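Local structure of xyloglucan-specific endo-beta-1,4-glucanase BoGH5A (Bacteroides ovatus, 3ZMR) at residues 128-133 / 148-153; 170-175 / 435-440; 209-214 / 253-258; 213-218 / 238-243. The protein cleaves the beta-1,4-glucan backbone of xyloglucan internally, with retention of the anomeric configuration, to release xyloglucan oligosaccharides. All coordinates share one frame; numbering follows the deposited sequence.

Contact 1: 128-133 / 148-153; sequences VGNTFE and TCWGNP. With BGC (beta-D-glucopyranose), chain C; BGC (beta-D-glucopyranose), chain B; BGC (beta-D-glucopyranose), chain D; EDO (1,2-ethanediol), chain K.
Asn130 and Trp150 each turn CG opposite their own carbonyl carbon (chi1 -78° and -69°), and the CB of each points across the contact. This sets the Asn130 amide at the edge of the indole, with OD1 3.4 Å from CE3 of Trp150. The amide and ring planes stand 77° apart. The other branch of the amide is used on the substrate side: ND2 of Asn130 donates to O3 of the chain B glucose at 2.8 Å. Over one face of the Trp150 ring lies the chain C glucose, its C3 3.8 Å above the plane and offset toward the rim.

The carbonyl O of Asn130 is gripped twice. ND2 of Asn152 reaches it from above the carbonyl plane at 3.0 Å, and a water donates to it. That water also accepts from the backbone N of Trp150 and of Asn152, so it ties the type I turn 148-151 to the facing loop. The Glu133 carboxylate takes two backbone N-H groups of its own loop. Its OE2 accepts from Asn130 N at 2.7 Å and its OE1 from Thr131 N at 2.8 Å.

The second partner of Asn152 ND2 is Ala439 O. Residues 128-133 follow barrel strand 125-127, and residues 148-153 lead toward helix 157-165. Val128 bonds through its backbone to Arg172 of strand 170-173, and Phe132 packs on helix 191-206.

Contact 2: 170-175 / 435-440; sequences VVRIPV and LYWDAG. With GLC (alpha-D-glucopyranose), chain L; BGC (beta-D-glucopyranose), chain E.
Arg172 and Leu435 bring the two backbones nearest, with CA atoms 7.4 Å apart, and no hydrogen bond joins the segments. Contact is through side chains. Leu435 forks between two partners: CD1 lies 3.8 Å from CB of Arg172, and CD2 lies 4.0 Å from CG1 of Val170. Arg172 CG is anti to the backbone N (chi1 178°) and the chain stays extended to NE, which carries the guanidinium up to the indole of Trp437. There NH1 of Arg172 comes within 4.1 Å of CZ3 of Trp437, with the planes 62° apart.

The guanidinium is held on several sides. NH1 meets Asn127 and forms a salt bridge to Glu395, the inferred nucleophile. NE pairs with Glu334, and NH2 bonds to Asn261. Pro174 CG sits at the edge of the indole, 4.1 Å from CZ3 of Trp437. Over one ring face lies a glucose, modelled as two overlapping anomers, while NE1 bonds to another glucose. Replacing Trp437 by an alanine is likely to leave the first sugar without its platform, the second without its NE1 donor, and Pro174 CG without the ring edge it packs against.

Asp438 OD1 accepts from Gly440 N at 2.9 Å, an Asx turn just past the tryptophan. Strands 170-173 and 433-436 flank strand 125-127 in the closed barrel. The arrangement belongs to the catalytic face of a family 5 (beta/alpha)8 barrel, with an aromatic sugar platform beside the active-site carboxylates.

Contact 3: 209-214 / 253-258; sequences LYVIIN and DRLLFA
Val211 and Leu255 pair in the parallel sheet of the (beta/alpha)8 barrel. Strands 210-214 and 255-258 are joined by helix 227-248, a beta-alpha-beta crossover. The ladder has four backbone bonds. Val211 N donates to Arg254 O at 2.9 Å, and Val211 O accepts from Leu256 N at 2.8 Å with a nearly straight N-H (178°). Ile213 N reaches Leu256 O at 3.2 Å, the longest of the four, and Ile213 O takes the N-H of Ala258 at 2.8 Å. The strand 210-214 groups that point the other way are used as well, since Tyr210 and Ile212 bond through their backbones to strand 170-173 and the residue before it. Leu255 O accepts from Arg302.

The polar side chains find partners outside the pair. Arg111 NH2 serves both Tyr210 OH and Asp253 OD1. Arg254 NE forms a salt bridge with Asp252, and CG of Arg254 lies over one face of the Tyr210 ring. Asn214 OD1 accepts from Val175 N.

The apolar side chains alternate. Ile212, Leu256 and Ala258 lie on the face toward the barrel interior, where Ile212 CG2 meets Ala258 CB at 3.9 Å. Val211, Ile213, Leu255 and Phe257 lie on the helix side. There CG1 of Ile213 takes the crowded position between the backbone N and the carbonyl carbon (chi1 58°). The Ile213 and Phe257 side chains run side by side, with CG1 of Ile213 3.9 Å from CD1 of Phe257.

Contact 4: 213-218 / 238-243; sequences INIHWE and EAMWKQ. With XYS (alpha-D-xylopyranose), chain F; GLC (alpha-D-glucopyranose), chain L; BGC (beta-D-glucopyranose), chain E.
Glu218 OE2 is gripped by Trp221 NE1 and Ser178 OG, and the methyl CE of Met240 comes up to it at 3.5 Å. OE1 of the same carboxylate accepts from Tyr177 N, so both oxygens of this buried group are satisfied. The centre of the contact is Ile215 against helix 227-248. CG1 of Ile215 is anti to the carbonyl carbon (chi1 -60°), and this sends CD1 over the indole of Trp241. CD1 of Ile215 lies 3.7 Å from the centroid of the five-membered ring and 28° off its normal, a CH-pi contact. The same methyl touches Met240 CB at 3.9 Å. The Trp241 ring is fixed further by NE1, which bonds to Gly259 O, while the backbone O of Ile213 sits at its edge.

On the pocket side a line of hydrogen bonds runs to the sugar. Asn214 ND2 donates to His216 ND1 at 3.1 Å, in the plane of the imidazole. On the other side of the ring NE2 donates to O3 of the bound glucose, placed almost identically in its two overlapping anomers. Asn214 OD1 is itself held by Val175 N, which fixes the amide that positions the histidine. Trp217 lays one face against a xylose, whose C2 stands 3.4 Å above the ring centre. A serine in place of Trp217 would probably leave that xylose without its stacking surface. The arrangement is typical of a (beta/alpha)8 barrel: Ile215, just past strand 210-214, packs on helix 227-248, and the next residues, His216 and Trp217, meet a backbone glucose and a side-chain xylose.

Contacts 2, 3 and 4 lie on the barrel, and contact 1 lies in the loops that follow barrel strand 125-127. Contacts 1 and 2 have centres 10 Å apart and are joined by a probable bond from Gly129 N to Asp438 O (2.8 Å). Contacts 2 and 3 use neighbouring strands, where Ile173 N probably bonds to Ile212 O (2.8 Å). Contacts 3 and 4 share Ile213 and Asn214. Contacts 2 and 4 meet the same bound glucose through Trp437 and His216, and Arg172 of contact 2 pairs with Glu395, the inferred nucleophile. Contact 1 holds glucoses further along the oligosaccharide, and its Glu133 CG packs on His216 CD2 (3.5 Å). Contact 3 does not touch contact 1; their centres are about 18 Å apart.

Contact 1: 128-133 / 148-153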
# COMPACT_ATOMS: atom_id res chain seq x y z
N VAL A 128 1.56 -3.20 16.11
CA VAL A 128 0.87 -2.87 17.36
C VAL A 128 -0.63 -2.79 17.00
O VAL A 128 -1.23 -1.72 16.90
CB VAL A 128 1.36 -1.54 17.99
CG1 VAL A 128 0.67 -1.27 19.33
CG2 VAL A 128 2.86 -1.58 18.19
N GLY A 129 -1.20 -3.96 16.76
CA GLY A 129 -2.55 -4.06 16.26
C GLY A 129 -3.63 -3.89 17.32
O GLY A 129 -3.39 -4.00 18.53
N ASN A 130 -4.83 -3.59 16.83
CA ASN A 130 -6.04 -3.40 17.66
C ASN A 130 -5.83 -2.37 18.76
O ASN A 130 -6.31 -2.50 19.90
CB ASN A 130 -6.55 -4.71 18.23
CG ASN A 130 -7.31 -5.55 17.22
OD1 ASN A 130 -7.35 -5.27 16.02
ND2 ASN A 130 -7.91 -6.64 17.72
N THR A 131 -5.16 -1.30 18.38
CA THR A 131 -4.75 -0.27 19.32
C THR A 131 -5.13 1.12 18.79
O THR A 131 -6.30 1.51 18.93
CB THR A 131 -3.29 -0.47 19.76
OG1 THR A 131 -3.10 -1.84 20.16
CG2 THR A 131 -2.92 0.44 20.92
N PHE A 132 -4.22 1.87 18.14
CA PHE A 132 -4.60 3.20 17.66
C PHE A 132 -5.68 3.17 16.58
O PHE A 132 -6.34 4.21 16.37
CB PHE A 132 -3.41 4.04 17.21
CG PHE A 132 -2.65 4.64 18.35
CD1 PHE A 132 -3.17 5.72 19.07
CD2 PHE A 132 -1.42 4.14 18.73
CE1 PHE A 132 -2.46 6.27 20.13
CE2 PHE A 132 -0.70 4.69 19.78
CZ PHE A 132 -1.23 5.75 20.49
N GLU A 133 -5.89 2.04 15.91
CA GLU A 133 -6.94 1.93 14.91
C GLU A 133 -8.30 1.41 15.51
O GLU A 133 -9.28 1.29 14.79
CB GLU A 133 -6.53 1.03 13.75
CG GLU A 133 -6.68 -0.47 13.95
CD GLU A 133 -5.64 -1.18 14.76
OE1 GLU A 133 -5.01 -0.60 15.68
OE2 GLU A 133 -5.46 -2.41 14.47
N THR A 148 -7.75 2.40 23.47
CA THR A 148 -7.98 1.35 24.47
C THR A 148 -9.29 0.61 24.24
O THR A 148 -9.60 -0.34 25.00
CB THR A 148 -7.96 1.89 25.91
OG1 THR A 148 -9.12 2.70 26.16
CG2 THR A 148 -6.67 2.66 26.17
N CYS A 149 -10.07 0.98 23.22
CA CYS A 149 -11.46 0.50 23.16
C CYS A 149 -11.62 -0.94 22.69
O CYS A 149 -12.72 -1.51 22.77
CB CYS A 149 -12.38 1.44 22.38
SG CYS A 149 -12.24 1.45 20.60
N TRP A 150 -10.54 -1.52 22.18
CA TRP A 150 -10.52 -2.97 21.85
C TRP A 150 -9.67 -3.77 22.83
O TRP A 150 -9.30 -4.90 22.54
CB TRP A 150 -10.07 -3.19 20.41
CG TRP A 150 -11.05 -2.72 19.36
CD1 TRP A 150 -12.35 -2.25 19.55
CD2 TRP A 150 -10.84 -2.72 17.94
NE1 TRP A 150 -12.93 -1.94 18.34
CE2 TRP A 150 -12.02 -2.22 17.33
CE3 TRP A 150 -9.75 -3.07 17.11
CZ2 TRP A 150 -12.14 -2.06 15.97
CZ3 TRP A 150 -9.88 -2.90 15.75
CH2 TRP A 150 -11.05 -2.41 15.20
N GLY A 151 -9.35 -3.18 23.98
CA GLY A 151 -8.79 -3.93 25.10
C GLY A 151 -7.30 -3.82 25.32
O GLY A 151 -6.77 -4.44 26.25
N ASN A 152 -6.60 -3.07 24.46
CA ASN A 152 -5.18 -2.82 24.68
C ASN A 152 -4.91 -1.53 25.42
O ASN A 152 -5.68 -0.59 25.31
CB ASN A 152 -4.44 -2.80 23.33
CG ASN A 152 -4.29 -4.20 22.77
OD1 ASN A 152 -3.74 -5.07 23.45
ND2 ASN A 152 -4.78 -4.43 21.58
N PRO A 153 -3.80 -1.49 26.17
CA PRO A 153 -3.38 -0.25 26.77
C PRO A 153 -2.68 0.66 25.76
O PRO A 153 -2.34 0.24 24.66
CB PRO A 153 -2.37 -0.71 27.83
CG PRO A 153 -1.78 -1.96 27.28
CD PRO A 153 -2.85 -2.59 26.45
C2 BGC C . -13.43 -6.40 16.57
C3 BGC C . -13.88 -5.61 17.80
C4 BGC C . -13.23 -6.19 19.06
C5 BGC C . -11.72 -6.37 18.86
C6 BGC C . -11.04 -7.03 20.04
C1 BGC C . -11.92 -6.54 16.53
O2 BGC C . -13.92 -5.79 15.38
O3 BGC C . -15.33 -5.61 17.83
O4 BGC C . -13.36 -5.32 20.21
O5 BGC C . -11.46 -7.17 17.71
O6 BGC C . -11.59 -8.34 20.24
C2 BGC B . -8.14 -8.30 14.13
C3 BGC B . -9.42 -8.46 14.97
C4 BGC B . -10.26 -7.18 14.87
C5 BGC B . -10.46 -6.85 13.40
C6 BGC B . -11.27 -5.59 13.13
C1 BGC B . -8.45 -7.87 12.70
O2 BGC B . -7.45 -9.56 14.14
O3 BGC B . -9.16 -8.74 16.35
O4 BGC B . -11.58 -7.36 15.40
O5 BGC B . -9.20 -6.68 12.76
O6 BGC B . -11.85 -5.79 11.86
C2 BGC D . -14.42 -4.83 22.26
C3 BGC D . -15.74 -4.67 23.00
C4 BGC D . -16.63 -3.73 22.18
C5 BGC D . -16.75 -4.13 20.70
C6 BGC D . -17.57 -3.16 19.85
C1 BGC D . -14.65 -5.22 20.80
O2 BGC D . -13.64 -5.81 22.95
O3 BGC D . -15.56 -4.16 24.34
O4 BGC D . -17.90 -3.76 22.79
O5 BGC D . -15.43 -4.23 20.12
O6 BGC D . -17.66 -3.70 18.53
C1 EDO K . -6.86 -7.11 23.30
O1 EDO K . -8.04 -7.29 22.52
C2 EDO K . -6.96 -7.68 24.71
O2 EDO K . -7.60 -8.96 24.69
O HOH W 1 -7.52 -1.29 22.13

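Contact 2: 170-175 / 435-440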
# COMPACT_ATOMS: atom_id res chain seq x y z
N VAL A 170 11.36 -3.16 12.94
CA VAL A 170 10.25 -2.35 12.40
C VAL A 170 8.99 -2.58 13.21
O VAL A 170 8.68 -3.71 13.56
CB VAL A 170 9.89 -2.75 10.93
CG1 VAL A 170 8.81 -1.84 10.35
CG2 VAL A 170 11.09 -2.77 10.04
N VAL A 171 8.24 -1.52 13.45
CA VAL A 171 6.89 -1.64 14.00
C VAL A 171 5.92 -0.91 13.07
O VAL A 171 6.19 0.21 12.62
CB VAL A 171 6.77 -1.14 15.46
CG1 VAL A 171 7.10 0.34 15.62
CG2 VAL A 171 5.41 -1.45 16.04
N ARG A 172 4.83 -1.59 12.71
CA ARG A 172 3.70 -0.96 12.04
C ARG A 172 2.65 -0.65 13.09
O ARG A 172 2.29 -1.51 13.91
CB ARG A 172 3.13 -1.90 10.97
CG ARG A 172 1.91 -1.37 10.22
CD ARG A 172 1.60 -2.24 9.03
NE ARG A 172 0.44 -1.89 8.23
CZ ARG A 172 -0.77 -2.45 8.36
NH1 ARG A 172 -1.04 -3.28 9.35
NH2 ARG A 172 -1.73 -2.17 7.49
N ILE A 173 2.23 0.62 13.10
CA ILE A 173 1.25 1.19 14.02
C ILE A 173 0.03 1.58 13.19
O ILE A 173 -0.01 2.67 12.61
CB ILE A 173 1.81 2.38 14.80
CG1 ILE A 173 3.10 2.02 15.52
CG2 ILE A 173 0.77 2.93 15.78
CD1 ILE A 173 3.75 3.14 16.31
N PRO A 174 -0.98 0.69 13.09
CA PRO A 174 -2.24 1.10 12.47
C PRO A 174 -2.86 2.27 13.27
O PRO A 174 -2.78 2.27 14.52
CB PRO A 174 -3.11 -0.16 12.61
CG PRO A 174 -2.14 -1.28 12.65
CD PRO A 174 -1.00 -0.75 13.44
N VAL A 175 -3.42 3.24 12.58
CA VAL A 175 -4.03 4.40 13.24
C VAL A 175 -5.39 4.72 12.62
O VAL A 175 -5.57 4.70 11.39
CB VAL A 175 -3.15 5.66 13.15
CG1 VAL A 175 -3.68 6.78 14.06
CG2 VAL A 175 -1.71 5.35 13.53
N LEU A 435 5.93 -8.42 8.54
CA LEU A 435 5.45 -7.81 9.80
C LEU A 435 4.29 -8.62 10.41
O LEU A 435 3.23 -8.76 9.82
CB LEU A 435 5.02 -6.36 9.59
CG LEU A 435 5.95 -5.45 8.79
CD1 LEU A 435 5.35 -4.06 8.73
CD2 LEU A 435 7.32 -5.44 9.40
N TYR A 436 4.58 -9.20 11.57
CA TYR A 436 3.66 -10.10 12.29
C TYR A 436 2.47 -9.34 12.87
O TYR A 436 2.62 -8.27 13.42
CB TYR A 436 4.42 -10.80 13.42
CG TYR A 436 3.56 -11.77 14.21
CD1 TYR A 436 3.29 -13.05 13.74
CD2 TYR A 436 2.98 -11.38 15.40
CE1 TYR A 436 2.48 -13.91 14.48
CE2 TYR A 436 2.15 -12.21 16.11
CZ TYR A 436 1.92 -13.49 15.65
OH TYR A 436 1.08 -14.33 16.32
N TRP A 437 1.29 -9.95 12.76
CA TRP A 437 0.05 -9.37 13.29
C TRP A 437 -0.11 -9.71 14.77
O TRP A 437 -0.53 -10.81 15.13
CB TRP A 437 -1.19 -9.82 12.49
CG TRP A 437 -2.41 -9.13 13.00
CD1 TRP A 437 -3.45 -9.71 13.68
CD2 TRP A 437 -2.73 -7.73 12.92
NE1 TRP A 437 -4.38 -8.76 13.99
CE2 TRP A 437 -3.97 -7.54 13.57
CE3 TRP A 437 -2.10 -6.63 12.38
CZ2 TRP A 437 -4.60 -6.27 13.69
CZ3 TRP A 437 -2.71 -5.38 12.49
CH2 TRP A 437 -3.95 -5.21 13.13
N ASP A 438 0.23 -8.76 15.62
CA ASP A 438 0.04 -8.83 17.07
C ASP A 438 -1.10 -7.89 17.39
O ASP A 438 -0.99 -6.67 17.17
CB ASP A 438 1.33 -8.47 17.79
CG ASP A 438 1.20 -8.43 19.31
OD1 ASP A 438 0.17 -7.91 19.82
OD2 ASP A 438 2.19 -8.81 19.98
N ALA A 439 -2.20 -8.44 17.90
CA ALA A 439 -3.39 -7.64 18.25
C ALA A 439 -3.61 -7.58 19.75
O ALA A 439 -4.64 -7.10 20.22
CB ALA A 439 -4.63 -8.20 17.57
N GLY A 440 -2.60 -8.01 20.52
CA GLY A 440 -2.69 -8.03 22.00
C GLY A 440 -3.61 -9.07 22.61
O GLY A 440 -3.93 -8.99 23.81
C1 GLC L . -6.22 -7.38 8.07
C2 GLC L . -6.67 -6.08 8.72
C3 GLC L . -6.67 -6.16 10.25
C4 GLC L . -7.49 -7.40 10.63
C5 GLC L . -7.05 -8.62 9.83
C6 GLC L . -7.81 -9.90 10.17
O2 GLC L . -5.87 -5.03 8.23
O3 GLC L . -7.12 -4.94 10.86
O4 GLC L . -7.25 -7.60 12.00
O5 GLC L . -7.15 -8.37 8.44
O6 GLC L . -7.08 -10.55 11.20
C2 BGC E . -6.74 -5.98 8.54
C3 BGC E . -6.67 -6.20 10.06
C4 BGC E . -7.37 -7.48 10.50
C5 BGC E . -6.74 -8.58 9.63
C6 BGC E . -7.28 -9.95 10.02
C1 BGC E . -6.40 -7.19 7.65
O2 BGC E . -5.87 -4.91 8.19
O3 BGC E . -7.29 -5.06 10.71
O4 BGC E . -7.23 -7.66 11.93
O5 BGC E . -7.00 -8.36 8.23
O6 BGC E . -8.72 -9.83 10.06

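Contact 3: 209-214 / 253-258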
# COMPACT_ATOMS: atom_id res chain seq x y z
N LEU A 209 13.56 1.70 16.57
CA LEU A 209 12.77 1.04 15.52
C LEU A 209 12.49 1.92 14.29
O LEU A 209 12.35 3.14 14.41
CB LEU A 209 11.44 0.60 16.12
CG LEU A 209 11.52 -0.42 17.26
CD1 LEU A 209 10.19 -0.48 17.98
CD2 LEU A 209 11.91 -1.79 16.70
N TYR A 210 12.37 1.29 13.12
CA TYR A 210 11.60 1.87 12.02
C TYR A 210 10.14 1.87 12.40
O TYR A 210 9.67 0.92 13.03
CB TYR A 210 11.80 1.11 10.71
CG TYR A 210 13.16 1.30 10.06
CD1 TYR A 210 13.36 2.30 9.13
CD2 TYR A 210 14.21 0.44 10.35
CE1 TYR A 210 14.59 2.47 8.52
CE2 TYR A 210 15.45 0.62 9.76
CZ TYR A 210 15.62 1.66 8.85
OH TYR A 210 16.85 1.84 8.23
N VAL A 211 9.42 2.91 11.99
CA VAL A 211 8.01 3.07 12.34
C VAL A 211 7.20 3.34 11.08
O VAL A 211 7.59 4.19 10.28
CB VAL A 211 7.77 4.20 13.35
CG1 VAL A 211 6.29 4.36 13.63
CG2 VAL A 211 8.59 3.91 14.63
N ILE A 212 6.12 2.61 10.89
CA ILE A 212 5.15 2.82 9.85
C ILE A 212 3.81 3.25 10.47
O ILE A 212 3.30 2.54 11.36
CB ILE A 212 4.92 1.54 9.01
CG1 ILE A 212 6.18 1.06 8.31
CG2 ILE A 212 3.80 1.76 8.00
CD1 ILE A 212 6.15 -0.40 7.89
N ILE A 213 3.26 4.39 10.07
CA ILE A 213 1.89 4.79 10.45
C ILE A 213 1.01 4.81 9.21
O ILE A 213 1.48 5.15 8.11
CB ILE A 213 1.84 6.14 11.18
CG1 ILE A 213 2.45 7.27 10.36
CG2 ILE A 213 2.51 6.01 12.55
CD1 ILE A 213 2.27 8.64 10.99
N ASN A 214 -0.25 4.47 9.36
CA ASN A 214 -1.20 4.47 8.26
C ASN A 214 -2.48 5.21 8.63
O ASN A 214 -2.58 5.84 9.68
CB ASN A 214 -1.46 3.06 7.76
CG ASN A 214 -2.42 2.27 8.63
OD1 ASN A 214 -2.89 2.74 9.67
ND2 ASN A 214 -2.66 1.04 8.25
N ASP A 253 14.17 9.50 8.35
CA ASP A 253 13.76 8.47 7.41
C ASP A 253 13.38 7.12 8.04
O ASP A 253 12.97 6.18 7.38
CB ASP A 253 14.79 8.27 6.28
CG ASP A 253 16.11 7.67 6.75
OD1 ASP A 253 16.23 7.23 7.92
OD2 ASP A 253 17.05 7.62 5.91
N ARG A 254 13.51 7.04 9.36
CA ARG A 254 13.06 5.87 10.08
C ARG A 254 11.53 5.87 10.20
O ARG A 254 10.96 4.84 10.56
CB ARG A 254 13.75 5.76 11.45
CG ARG A 254 15.27 5.50 11.40
CD ARG A 254 15.93 5.77 12.77
NE ARG A 254 15.46 7.07 13.27
CZ ARG A 254 15.33 7.43 14.55
NH1 ARG A 254 15.66 6.60 15.54
NH2 ARG A 254 14.87 8.64 14.85
N LEU A 255 10.88 7.00 9.93
CA LEU A 255 9.41 7.08 9.90
C LEU A 255 8.90 7.03 8.48
O LEU A 255 9.28 7.87 7.64
CB LEU A 255 8.87 8.33 10.58
CG LEU A 255 7.35 8.53 10.62
CD1 LEU A 255 6.65 7.42 11.41
CD2 LEU A 255 6.98 9.87 11.20
N LEU A 256 8.08 6.03 8.20
CA LEU A 256 7.42 5.81 6.91
C LEU A 256 5.92 6.00 7.05
O LEU A 256 5.35 5.75 8.14
CB LEU A 256 7.71 4.40 6.37
CG LEU A 256 9.17 4.01 6.02
CD1 LEU A 256 9.95 3.55 7.24
CD2 LEU A 256 9.19 2.90 4.97
N PHE A 257 5.30 6.47 5.97
CA PHE A 257 3.84 6.60 5.91
C PHE A 257 3.26 5.57 4.96
O PHE A 257 3.81 5.34 3.88
CB PHE A 257 3.38 7.98 5.41
CG PHE A 257 3.90 9.18 6.17
CD1 PHE A 257 4.27 9.17 7.51
CD2 PHE A 257 3.93 10.40 5.50
CE1 PHE A 257 4.70 10.32 8.12
CE2 PHE A 257 4.34 11.55 6.13
CZ PHE A 257 4.74 11.51 7.43
N ALA A 258 2.15 4.96 5.36
CA ALA A 258 1.40 4.02 4.51
C ALA A 258 -0.01 4.56 4.29
O ALA A 258 -0.74 4.78 5.24
CB ALA A 258 1.33 2.63 5.15

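Contact 4: 213-218 / 238-243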
# COMPACT_ATOMS: atom_id res chain seq x y z
N ILE A 213 3.26 4.39 10.07
CA ILE A 213 1.89 4.79 10.45
C ILE A 213 1.01 4.81 9.21
O ILE A 213 1.48 5.15 8.11
CB ILE A 213 1.84 6.14 11.18
CG1 ILE A 213 2.45 7.27 10.36
CG2 ILE A 213 2.51 6.01 12.55
CD1 ILE A 213 2.27 8.64 10.99
N ASN A 214 -0.25 4.47 9.36
CA ASN A 214 -1.20 4.47 8.26
C ASN A 214 -2.48 5.21 8.63
O ASN A 214 -2.58 5.84 9.68
CB ASN A 214 -1.46 3.06 7.76
CG ASN A 214 -2.42 2.27 8.63
OD1 ASN A 214 -2.89 2.74 9.67
ND2 ASN A 214 -2.66 1.04 8.25
N ILE A 215 -3.43 5.20 7.71
CA ILE A 215 -4.86 5.38 8.04
C ILE A 215 -5.49 4.00 7.79
O ILE A 215 -5.45 3.49 6.68
CB ILE A 215 -5.56 6.47 7.21
CG1 ILE A 215 -4.90 7.84 7.40
CG2 ILE A 215 -7.03 6.52 7.64
CD1 ILE A 215 -5.49 8.89 6.49
N HIS A 216 -6.08 3.40 8.82
CA HIS A 216 -6.50 2.01 8.76
C HIS A 216 -7.98 1.96 8.35
O HIS A 216 -8.53 2.95 7.86
CB HIS A 216 -6.25 1.34 10.11
CG HIS A 216 -6.01 -0.14 10.05
ND1 HIS A 216 -4.86 -0.66 9.53
CD2 HIS A 216 -6.75 -1.20 10.48
CE1 HIS A 216 -4.88 -1.98 9.65
NE2 HIS A 216 -6.02 -2.34 10.24
N TRP A 217 -8.62 0.83 8.57
CA TRP A 217 -10.01 0.58 8.16
C TRP A 217 -10.99 1.62 8.72
O TRP A 217 -11.78 2.20 7.99
CB TRP A 217 -10.40 -0.82 8.67
CG TRP A 217 -11.85 -1.17 8.48
CD1 TRP A 217 -12.53 -1.43 7.30
CD2 TRP A 217 -12.83 -1.28 9.53
NE1 TRP A 217 -13.86 -1.69 7.56
CE2 TRP A 217 -14.06 -1.64 8.92
CE3 TRP A 217 -12.77 -1.18 10.93
CZ2 TRP A 217 -15.21 -1.88 9.66
CZ3 TRP A 217 -13.94 -1.41 11.66
CH2 TRP A 217 -15.11 -1.74 11.03
N GLU A 218 -10.94 1.81 10.03
CA GLU A 218 -11.76 2.80 10.77
C GLU A 218 -13.21 2.95 10.25
O GLU A 218 -13.70 4.04 9.97
CB GLU A 218 -11.07 4.13 10.94
CG GLU A 218 -10.73 4.88 9.67
CD GLU A 218 -10.32 6.32 9.92
OE1 GLU A 218 -9.94 6.65 11.06
OE2 GLU A 218 -10.38 7.12 8.95
N GLU A 238 -7.05 13.17 1.05
CA GLU A 238 -6.11 14.30 1.02
C GLU A 238 -6.17 15.14 2.29
O GLU A 238 -5.14 15.51 2.86
CB GLU A 238 -6.39 15.19 -0.21
CG GLU A 238 -5.50 16.43 -0.24
CD GLU A 238 -5.71 17.34 -1.44
OE1 GLU A 238 -6.79 17.31 -2.05
OE2 GLU A 238 -4.77 18.09 -1.77
N ALA A 239 -7.39 15.48 2.72
CA ALA A 239 -7.54 16.37 3.87
C ALA A 239 -6.93 15.76 5.12
O ALA A 239 -6.29 16.44 5.92
CB ALA A 239 -9.00 16.71 4.12
N MET A 240 -7.09 14.44 5.26
CA MET A 240 -6.57 13.72 6.41
C MET A 240 -5.06 13.61 6.32
O MET A 240 -4.33 13.97 7.26
CB MET A 240 -7.25 12.35 6.53
CG MET A 240 -8.75 12.44 6.84
SD MET A 240 -9.51 10.81 6.95
CE MET A 240 -8.88 10.25 8.52
N TRP A 241 -4.56 13.16 5.16
CA TRP A 241 -3.11 13.01 5.02
C TRP A 241 -2.33 14.33 5.07
O TRP A 241 -1.19 14.36 5.52
CB TRP A 241 -2.70 12.22 3.76
CG TRP A 241 -2.58 10.76 4.09
CD1 TRP A 241 -3.41 9.74 3.67
CD2 TRP A 241 -1.60 10.15 4.94
NE1 TRP A 241 -3.02 8.55 4.25
CE2 TRP A 241 -1.93 8.77 5.04
CE3 TRP A 241 -0.53 10.65 5.69
CZ2 TRP A 241 -1.18 7.88 5.82
CZ3 TRP A 241 0.22 9.75 6.43
CH2 TRP A 241 -0.11 8.40 6.50
N LYS A 242 -2.97 15.43 4.64
CA LYS A 242 -2.30 16.71 4.74
C LYS A 242 -1.95 17.03 6.21
O LYS A 242 -0.84 17.47 6.56
CB LYS A 242 -3.12 17.82 4.09
CG LYS A 242 -2.41 19.16 4.10
CD LYS A 242 -3.23 20.21 3.33
CE LYS A 242 -2.50 21.54 3.40
NZ LYS A 242 -3.26 22.65 2.78
N GLN A 243 -2.93 16.78 7.09
CA GLN A 243 -2.72 17.01 8.51
C GLN A 243 -1.65 16.13 9.12
O GLN A 243 -0.79 16.57 9.89
CB GLN A 243 -4.01 16.79 9.28
CG GLN A 243 -5.07 17.84 8.95
CD GLN A 243 -6.39 17.46 9.55
OE1 GLN A 243 -6.66 17.70 10.73
NE2 GLN A 243 -7.22 16.85 8.73
C1 XYS F . -12.21 -4.56 11.29
C2 XYS F . -13.38 -4.91 10.33
C3 XYS F . -12.79 -5.74 9.19
C4 XYS F . -11.61 -5.04 8.52
C5 XYS F . -10.55 -4.57 9.53
O2 XYS F . -14.48 -5.66 10.93
O3 XYS F . -13.76 -6.02 8.17
O4 XYS F . -11.02 -5.95 7.62
O5 XYS F . -11.17 -3.86 10.60
C1 GLC L . -6.22 -7.38 8.07
C2 GLC L . -6.67 -6.08 8.72
C3 GLC L . -6.67 -6.16 10.25
C4 GLC L . -7.49 -7.40 10.63
C5 GLC L . -7.05 -8.62 9.83
C6 GLC L . -7.81 -9.90 10.17
O2 GLC L . -5.87 -5.03 8.23
O3 GLC L . -7.12 -4.94 10.86
O4 GLC L . -7.25 -7.60 12.00
O5 GLC L . -7.15 -8.37 8.44
O6 GLC L . -7.08 -10.55 11.20
C2 BGC E . -6.74 -5.98 8.54
C3 BGC E . -6.67 -6.20 10.06
C4 BGC E . -7.37 -7.48 10.50
C5 BGC E . -6.74 -8.58 9.63
C6 BGC E . -7.28 -9.95 10.02
C1 BGC E . -6.40 -7.19 7.65
O2 BGC E . -5.87 -4.91 8.19
O3 BGC E . -7.29 -5.06 10.71
O4 BGC E . -7.23 -7.66 11.93
O5 BGC E . -7.00 -8.36 8.23
O6 BGC E . -8.72 -9.83 10.06